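Sortase family protein (Streptococcus agalactiae, PDB 4D7W) probably acts as a pilus-associated class C sortase, a cysteine transpeptidase that joins pilin subunits covalently during assembly of type 2b pili. Local coordinates at residues 133-138 and 167-172. Numbering follows the deposited sequence.
Sequences WTVSIL and DYQTLV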
# COMPACT_ATOMS: atom_id res chain seq x y z
N TRP A 133 -4.23 6.77 8.72
CA TRP A 133 -2.82 6.67 8.33
C TRP A 133 -2.57 7.46 7.04
O TRP A 133 -3.51 7.96 6.40
CB TRP A 133 -2.38 5.20 8.17
CG TRP A 133 -2.93 4.50 6.97
CD1 TRP A 133 -2.39 4.47 5.72
CD2 TRP A 133 -4.11 3.68 6.91
NE1 TRP A 133 -3.16 3.70 4.88
CE2 TRP A 133 -4.22 3.20 5.59
CE3 TRP A 133 -5.08 3.31 7.85
CZ2 TRP A 133 -5.27 2.38 5.17
CZ3 TRP A 133 -6.13 2.49 7.44
CH2 TRP A 133 -6.21 2.04 6.11
N THR A 134 -1.30 7.65 6.70
CA THR A 134 -0.94 8.33 5.47
C THR A 134 0.12 7.51 4.73
O THR A 134 0.91 6.79 5.35
CB THR A 134 -0.38 9.73 5.73
OG1 THR A 134 0.83 9.63 6.48
CG2 THR A 134 -1.38 10.60 6.49
N VAL A 135 0.08 7.59 3.41
CA VAL A 135 1.17 7.12 2.59
C VAL A 135 1.76 8.36 1.92
O VAL A 135 1.03 9.27 1.50
CB VAL A 135 0.72 6.06 1.55
CG1 VAL A 135 0.23 4.79 2.25
CG2 VAL A 135 -0.37 6.60 0.71
N SER A 136 3.08 8.42 1.88
CA SER A 136 3.78 9.55 1.29
C SER A 136 4.43 9.05 0.03
O SER A 136 5.17 8.08 0.06
CB SER A 136 4.80 10.12 2.26
OG SER A 136 4.16 10.42 3.49
N ILE A 137 4.10 9.69 -1.09
CA ILE A 137 4.58 9.24 -2.39
C ILE A 137 5.09 10.48 -3.12
O ILE A 137 4.35 11.44 -3.32
CB ILE A 137 3.46 8.52 -3.17
CG1 ILE A 137 3.11 7.19 -2.47
CG2 ILE A 137 3.87 8.28 -4.61
CD1 ILE A 137 1.74 6.70 -2.79
N LEU A 138 6.38 10.48 -3.47
CA LEU A 138 7.01 11.68 -4.00
C LEU A 138 6.84 12.84 -3.00
O LEU A 138 7.12 12.69 -1.80
CB LEU A 138 6.43 12.04 -5.37
CG LEU A 138 6.61 10.90 -6.38
CD1 LEU A 138 6.11 11.29 -7.74
CD2 LEU A 138 8.08 10.48 -6.46
N ASP A 167 -12.65 5.02 -3.08
CA ASP A 167 -11.19 5.08 -3.01
C ASP A 167 -10.75 4.42 -1.69
O ASP A 167 -10.78 5.07 -0.63
CB ASP A 167 -10.72 6.55 -3.10
CG ASP A 167 -9.21 6.71 -3.07
OD1 ASP A 167 -8.47 5.76 -2.68
OD2 ASP A 167 -8.74 7.81 -3.43
N TYR A 168 -10.37 3.15 -1.77
CA TYR A 168 -10.06 2.30 -0.62
C TYR A 168 -8.59 1.92 -0.53
O TYR A 168 -7.94 1.73 -1.55
CB TYR A 168 -10.86 0.99 -0.67
CG TYR A 168 -12.34 1.11 -0.34
CD1 TYR A 168 -12.78 1.91 0.71
CD2 TYR A 168 -13.29 0.40 -1.07
CE1 TYR A 168 -14.13 2.01 1.02
CE2 TYR A 168 -14.64 0.50 -0.76
CZ TYR A 168 -15.05 1.30 0.28
OH TYR A 168 -16.38 1.38 0.58
N GLN A 169 -8.09 1.78 0.69
CA GLN A 169 -6.80 1.14 0.91
C GLN A 169 -6.94 0.18 2.09
O GLN A 169 -7.43 0.58 3.15
CB GLN A 169 -5.71 2.18 1.15
CG GLN A 169 -4.29 1.64 1.23
CD GLN A 169 -3.26 2.76 1.17
OE1 GLN A 169 -2.72 3.16 2.20
NE2 GLN A 169 -3.00 3.27 -0.03
N THR A 170 -6.52 -1.06 1.91
CA THR A 170 -6.61 -2.06 2.98
C THR A 170 -5.22 -2.47 3.43
O THR A 170 -4.33 -2.69 2.60
CB THR A 170 -7.39 -3.31 2.52
OG1 THR A 170 -8.74 -2.94 2.25
CG2 THR A 170 -7.39 -4.42 3.60
N LEU A 171 -5.03 -2.54 4.75
CA LEU A 171 -3.80 -3.03 5.32
C LEU A 171 -4.06 -4.46 5.82
O LEU A 171 -5.03 -4.71 6.53
CB LEU A 171 -3.31 -2.11 6.45
CG LEU A 171 -3.27 -0.61 6.15
CD1 LEU A 171 -2.77 0.15 7.37
CD2 LEU A 171 -2.41 -0.27 4.88
N VAL A 172 -3.20 -5.38 5.40
CA VAL A 172 -3.40 -6.80 5.61
C VAL A 172 -2.26 -7.39 6.41
O VAL A 172 -1.09 -7.14 6.11
CB VAL A 172 -3.49 -7.56 4.26
CG1 VAL A 172 -3.74 -9.06 4.51
CG2 VAL A 172 -4.59 -6.95 3.38
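The indole of W133 meets L171 over one face and Q169 at its edge. CD1 of L171 sits above the six-membered ring, almost on the ring normal and 3.7 Å from the centroid, a CH-pi contact. CG of L171 rests 3.7 Å from CZ2 of W133. At the edge of the ring, NE1 of W133 gives its hydrogen to OE1 of Q169 at 2.8 Å, and the N-H points almost straight at the oxygen (176°). The acceptor lies in the indole plane, but NE1 is tilted 21° from the plane of the amide carbonyl. The backbone O of Q169 also lies in the ring plane, 3.5 Å from CZ2 of W133, so that two oxygens of one residue follow the same edge. Such a pairing illustrates how the closed, eight-stranded sortase barrel fills its interior: strands 132-137 and 167-175 are not hydrogen-bonded neighbours; their segments 133-137 and 167-172 run at about 100° to each other, and their side chains meet across the core. I66 and I68 on strand 62-68 and V146 on strand 140-152 also touch the indole, while S107 and L109 border Q169. An extended chain, with CG anti to the backbone N, carries the Q169 amide across to the indole N-H. Both residues are buried, and the bond supplies the indole N-H with an acceptor inside the protein. From farther along its strand, V135 brings CG1 to 3.4 Å from OE1 of Q169, laying a methyl group against the same oxygen that W133 holds.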